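Local coordinates for scarecrow-like protein 3 (Arabidopsis thaliana, PDB 6KPB), which probably acts as a transcription factor of the GRAS family in plant development, binding zinc finger proteins of the IDD group, at residues 69-72 with 73-76; 387-390 with 391-395; 420-423 with 424-427. All blocks are in the same frame, centred on the assembly; numbering follows the deposited sequence.

Interaction 1 (69-72 with 73-76); sequences SGSL and QNAN
S71 OG accepts from the backbone N of N74 at 3.2 Å, capping the start of helix 72-85. The N-H...O angle is 156°. The OG lies anti to the backbone N of S71 (chi1 177°), and this turns it forward over the first turn. Three residues on, the side chain of N74 folds back to the same hydroxyl. Its ND2 is modelled only 2.3 Å from S71 OG, too short for the exact amide position to be trusted. CG of Q73 lies alongside, 3.3 Å from S71 OG. The backbone closes the turn: A75 N bonds S71 O at 3.0 Å, and N76 N bonds L72 O at 2.7 Å. G70 sits just before the cap, with a positive phi of 85° that suits glycine. It ends the helical run of 49-69 and turns the chain. Further out, L72 packs on W112 of the second subunit, and N76 OD1 accepts from the backbone N of L115 of that subunit. The arrangement is a serine N-cap just after a glycine of positive phi that ends the preceding helix. It lies within the predicted first leucine repeat (LRI), at the contact with the second subunit.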
# COMPACT_ATOMS: atom_id res chain seq x y z
N SER A 69 7.63 -9.95 -28.55
CA SER A 69 8.06 -11.28 -28.95
C SER A 69 7.64 -12.34 -27.94
O SER A 69 7.49 -13.51 -28.30
CB SER A 69 9.58 -11.32 -29.14
OG SER A 69 9.96 -10.72 -30.37
N GLY A 70 7.44 -11.95 -26.68
CA GLY A 70 7.04 -12.88 -25.65
C GLY A 70 8.18 -13.63 -25.00
O GLY A 70 7.91 -14.56 -24.22
N SER A 71 9.43 -13.28 -25.28
CA SER A 71 10.57 -13.93 -24.65
C SER A 71 10.72 -13.39 -23.24
O SER A 71 11.18 -12.26 -23.04
CB SER A 71 11.84 -13.68 -25.47
OG SER A 71 12.97 -14.25 -24.82
N LEU A 72 10.34 -14.20 -22.25
CA LEU A 72 10.47 -13.77 -20.86
C LEU A 72 11.93 -13.70 -20.45
O LEU A 72 12.33 -12.80 -19.70
CB LEU A 72 9.69 -14.72 -19.94
CG LEU A 72 9.20 -14.17 -18.59
CD1 LEU A 72 8.09 -15.04 -18.05
CD2 LEU A 72 10.32 -14.07 -17.57
N GLN A 73 12.75 -14.65 -20.92
CA GLN A 73 14.17 -14.63 -20.60
C GLN A 73 14.83 -13.35 -21.10
O GLN A 73 15.58 -12.69 -20.37
CB GLN A 73 14.85 -15.86 -21.19
CG GLN A 73 14.34 -16.24 -22.57
CD GLN A 73 15.27 -17.18 -23.32
OE1 GLN A 73 16.45 -17.31 -22.96
NE2 GLN A 73 14.76 -17.82 -24.36
N ASN A 74 14.56 -12.98 -22.36
CA ASN A 74 15.16 -11.78 -22.92
C ASN A 74 14.59 -10.52 -22.30
O ASN A 74 15.31 -9.52 -22.14
CB ASN A 74 14.97 -11.76 -24.44
CG ASN A 74 15.75 -12.86 -25.14
OD1 ASN A 74 16.74 -12.60 -25.82
ND2 ASN A 74 15.30 -14.10 -24.98
N ALA A 75 13.31 -10.53 -21.93
CA ALA A 75 12.72 -9.37 -21.28
C ALA A 75 13.23 -9.22 -19.86
O ALA A 75 13.44 -8.09 -19.38
CB ALA A 75 11.19 -9.47 -21.30
N ASN A 76 13.43 -10.34 -19.16
CA ASN A 76 13.93 -10.27 -17.79
C ASN A 76 15.33 -9.67 -17.73
O ASN A 76 15.64 -8.88 -16.84
CB ASN A 76 13.92 -11.67 -17.16
CG ASN A 76 14.69 -11.73 -15.86
OD1 ASN A 76 14.15 -11.41 -14.80
ND2 ASN A 76 15.95 -12.13 -15.92

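Interaction 2 (387-390 with 391-395); sequences QDRI and KVEKM
R389 and E393 meet one turn apart on helix 387-406, and their side chains cross at an angle. R389 is stretched out, with CG anti to its backbone N (chi1 170°) and the chain straight from there to NE. E393 leans back toward it. R389 NE donates to E393 OE2 at 2.8 Å, in a salt bridge that is nearly straight at 162°. The two flat groups stand almost perpendicular, 84° apart. OE2 lies at the edge of the guanidinium, close to its plane. From the carboxylate side, NE comes from above the plane. The aliphatic part of R389 joins in, with CG 3.4 Å from E393 CD.

Each group has a further partner. R389 NH1 forms a salt bridge with E379, and E393 OE1 forms one with R95. Two arginines and two glutamates thus alternate, and their charges probably balance in this largely buried place. A leucine in place of R389 would probably leave E379 without this salt bridge and E393 with R95 but without its partner on the helix, its carboxylate freer to turn.

On another side of the helix, D388 and K391 carry opposite charges that stay apart, with OD1 4.2 Å from NZ. The K391 chain bends at chi2 and again at chi4, and its CG lies 3.4 Å from Q387 O. Main-chain bonds run from K391 N, V392 N, E393 N and K394 N to the carbonyls four residues before. The helix has a wider pi-type turn at 392-395. K394 NZ makes a weak hydrogen bond with T122 of the second subunit. The pattern is an i to i+4 arginine-glutamate salt bridge within a helix, extended by R95 of helix 92-109 and E379 of helix 360-381 into a network joining three helices.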
# COMPACT_ATOMS: atom_id res chain seq x y z
N GLN A 387 9.05 15.74 -1.79
CA GLN A 387 8.05 14.69 -1.69
C GLN A 387 6.81 15.02 -2.52
O GLN A 387 6.14 14.11 -3.01
CB GLN A 387 7.66 14.48 -0.23
CG GLN A 387 8.72 13.76 0.60
CD GLN A 387 8.93 12.32 0.15
OE1 GLN A 387 9.97 11.99 -0.42
NE2 GLN A 387 7.95 11.47 0.42
N ASP A 388 6.50 16.31 -2.69
CA ASP A 388 5.39 16.70 -3.56
C ASP A 388 5.63 16.24 -4.99
O ASP A 388 4.72 15.71 -5.65
CB ASP A 388 5.19 18.21 -3.52
CG ASP A 388 4.68 18.71 -2.19
OD1 ASP A 388 4.11 17.89 -1.43
OD2 ASP A 388 4.83 19.91 -1.90
N ARG A 389 6.85 16.43 -5.49
CA ARG A 389 7.18 16.04 -6.86
C ARG A 389 7.05 14.53 -7.05
O ARG A 389 6.50 14.07 -8.05
CB ARG A 389 8.59 16.51 -7.20
CG ARG A 389 9.15 15.96 -8.49
CD ARG A 389 10.51 16.57 -8.77
NE ARG A 389 11.18 15.96 -9.91
CZ ARG A 389 12.36 16.35 -10.39
NH1 ARG A 389 12.90 15.73 -11.43
NH2 ARG A 389 13.00 17.37 -9.82
N ILE A 390 7.53 13.75 -6.08
CA ILE A 390 7.48 12.30 -6.20
C ILE A 390 6.03 11.81 -6.18
O ILE A 390 5.66 10.91 -6.94
CB ILE A 390 8.32 11.63 -5.09
CG1 ILE A 390 9.78 12.07 -5.20
CG2 ILE A 390 8.21 10.12 -5.18
CD1 ILE A 390 10.70 11.37 -4.23
N LYS A 391 5.21 12.39 -5.30
CA LYS A 391 3.80 12.01 -5.25
C LYS A 391 3.12 12.23 -6.60
O LYS A 391 2.41 11.35 -7.10
CB LYS A 391 3.07 12.81 -4.17
CG LYS A 391 3.31 12.33 -2.75
CD LYS A 391 2.07 12.54 -1.89
CE LYS A 391 2.42 12.72 -0.43
NZ LYS A 391 3.17 13.99 -0.21
N VAL A 392 3.33 13.40 -7.20
CA VAL A 392 2.74 13.68 -8.51
C VAL A 392 3.30 12.72 -9.56
O VAL A 392 2.55 12.14 -10.36
CB VAL A 392 2.97 15.15 -8.90
CG1 VAL A 392 2.60 15.38 -10.36
CG2 VAL A 392 2.16 16.07 -7.99
N GLU A 393 4.62 12.54 -9.56
CA GLU A 393 5.25 11.69 -10.56
C GLU A 393 4.78 10.24 -10.45
O GLU A 393 4.60 9.56 -11.46
CB GLU A 393 6.77 11.78 -10.45
CG GLU A 393 7.35 13.09 -10.97
CD GLU A 393 8.81 13.27 -10.61
OE1 GLU A 393 9.31 12.53 -9.73
OE2 GLU A 393 9.46 14.15 -11.21
N LYS A 394 4.55 9.76 -9.22
CA LYS A 394 4.13 8.38 -9.01
C LYS A 394 2.62 8.22 -9.10
O LYS A 394 2.11 7.46 -9.93
CB LYS A 394 4.61 7.88 -7.69
CG LYS A 394 3.75 6.80 -7.13
CD LYS A 394 4.55 5.69 -6.52
CE LYS A 394 4.06 4.36 -7.03
NZ LYS A 394 4.35 3.27 -6.09
N MET A 395 1.88 8.92 -8.23
CA MET A 395 0.45 8.66 -8.09
C MET A 395 -0.36 9.14 -9.29
O MET A 395 -1.49 8.66 -9.48
CB MET A 395 -0.09 9.32 -6.82
CG MET A 395 0.55 8.80 -5.54
SD MET A 395 -0.30 9.34 -4.05
CE MET A 395 0.68 8.52 -2.80

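Interaction 3 (420-423 with 424-427); sequences EKWS and QRID
Q424 lies beside E420, one helical turn back, and the two side chains point the same way. The carboxylate and amide planes are only 21° apart. Even so, the approach is loose, with Q424 NE2 4.1 Å from E420 CG. The backbone bond of this pair, from Q424 N to E420 O, is weak at 3.4 Å.

R425 comes next, and its side chain crosses that of W422 at an angle. With CG anti to the backbone N (chi1 -160°), CD comes against the benzene part of the indole, 4.0 Å from W422 CZ3. The bend at chi3 then carries the guanidinium farther from the ring, on the side of K421 and E417. It is steeply tilted to the ring, with the planes 70° apart. R425 CZ is 5.8 Å from the centre of the six-membered ring, so any cation-pi attraction is weak. The main polar partner lies elsewhere: R425 NH1 forms a salt bridge with E417. That glutamate also makes a long, weak ion pair with K421 NZ, and would probably ease the closeness of the two positive side chains.

I426 is buried. Its N bonds W422 O at 2.7 Å, and its CG1 lies 3.3 Å from the same oxygen. The side chain packs on M346 and V348 of strand 345-351 and on W480 of strand 472-482.

D427 N closes the last of these turns on S423 O at 2.7 Å. The D427 carboxylate forms a salt bridge with R483. S423 OG returns to the carbonyl of L419. I426 thus packs on the sheet, while W422 lies against L260, H261 and E350 and its NE1 makes a weak hydrogen bond to E417 O. The charged ends of R425 and D427 are matched by residues beyond 420-427, and W422 and R425 meet mainly through the nonpolar contact of CD with the ring.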
# COMPACT_ATOMS: atom_id res chain seq x y z
N GLU A 420 -7.66 17.06 -32.75
CA GLU A 420 -8.30 16.92 -34.05
C GLU A 420 -9.27 15.74 -34.07
O GLU A 420 -10.34 15.81 -34.68
CB GLU A 420 -7.25 16.77 -35.15
CG GLU A 420 -7.79 16.36 -36.50
CD GLU A 420 -6.76 16.48 -37.60
OE1 GLU A 420 -5.91 17.40 -37.52
OE2 GLU A 420 -6.78 15.65 -38.54
N LYS A 421 -8.90 14.64 -33.40
CA LYS A 421 -9.80 13.50 -33.31
C LYS A 421 -11.03 13.82 -32.47
O LYS A 421 -12.15 13.43 -32.81
CB LYS A 421 -9.07 12.29 -32.75
CG LYS A 421 -8.29 11.49 -33.78
CD LYS A 421 -8.23 10.02 -33.40
CE LYS A 421 -7.78 9.17 -34.58
NZ LYS A 421 -8.00 7.72 -34.32
N TRP A 422 -10.84 14.54 -31.36
CA TRP A 422 -11.97 14.88 -30.50
C TRP A 422 -12.95 15.81 -31.21
O TRP A 422 -14.16 15.67 -31.06
CB TRP A 422 -11.47 15.53 -29.21
CG TRP A 422 -10.86 14.55 -28.26
CD1 TRP A 422 -9.55 14.49 -27.87
CD2 TRP A 422 -11.53 13.47 -27.60
NE1 TRP A 422 -9.37 13.45 -27.00
CE2 TRP A 422 -10.56 12.81 -26.81
CE3 TRP A 422 -12.84 13.01 -27.59
CZ2 TRP A 422 -10.88 11.70 -26.03
CZ3 TRP A 422 -13.15 11.91 -26.80
CH2 TRP A 422 -12.18 11.27 -26.03
N SER A 423 -12.43 16.75 -32.01
CA SER A 423 -13.31 17.69 -32.71
C SER A 423 -14.24 16.95 -33.66
O SER A 423 -15.45 17.17 -33.64
CB SER A 423 -12.47 18.72 -33.46
OG SER A 423 -11.75 19.54 -32.56
N GLN A 424 -13.69 16.07 -34.50
CA GLN A 424 -14.52 15.27 -35.39
C GLN A 424 -15.53 14.45 -34.59
O GLN A 424 -16.72 14.41 -34.93
CB GLN A 424 -13.65 14.34 -36.24
CG GLN A 424 -12.66 15.03 -37.15
CD GLN A 424 -11.97 14.06 -38.09
OE1 GLN A 424 -12.52 13.01 -38.43
NE2 GLN A 424 -10.76 14.40 -38.51
N ARG A 425 -15.06 13.80 -33.53
CA ARG A 425 -15.93 12.94 -32.73
C ARG A 425 -17.07 13.75 -32.10
O ARG A 425 -18.23 13.34 -32.14
CB ARG A 425 -15.11 12.24 -31.65
CG ARG A 425 -15.75 11.00 -31.07
CD ARG A 425 -14.85 10.36 -30.02
NE ARG A 425 -13.54 9.99 -30.54
CZ ARG A 425 -13.29 8.86 -31.19
NH1 ARG A 425 -12.07 8.60 -31.63
NH2 ARG A 425 -14.27 7.99 -31.41
N ILE A 426 -16.75 14.91 -31.53
CA ILE A 426 -17.76 15.73 -30.88
C ILE A 426 -18.66 16.40 -31.91
O ILE A 426 -19.88 16.49 -31.72
CB ILE A 426 -17.09 16.76 -29.95
CG1 ILE A 426 -16.45 16.05 -28.75
CG2 ILE A 426 -18.09 17.80 -29.47
CD1 ILE A 426 -15.63 16.96 -27.87
N ASP A 427 -18.08 16.86 -33.02
CA ASP A 427 -18.89 17.51 -34.06
C ASP A 427 -19.84 16.52 -34.72
O ASP A 427 -20.96 16.88 -35.08
CB ASP A 427 -17.97 18.17 -35.09
CG ASP A 427 -18.74 18.80 -36.23
OD1 ASP A 427 -19.13 18.07 -37.17
OD2 ASP A 427 -18.97 20.03 -36.19

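In the fold
The three interactions follow one another along the chain, and none nests in or crosses another. Each joins adjoining segments, so none closes a long loop. Interaction 1 comes first, at the turn from helix 49-69 into helix 72-85, where it touches the second subunit. Interaction 2 lies at the start of helix 387-406, and ties it to helices 92-109 and 360-381. Interaction 3 lies on the next helix, 419-428, and sets it against strands 345-351 and 472-482 of the sheet. Interactions 2 and 3 are on opposite sides of the chain's centre, their own centres 32 Å apart. Interactions 1 and 2 do not touch, with nearest atoms about 20 Å apart.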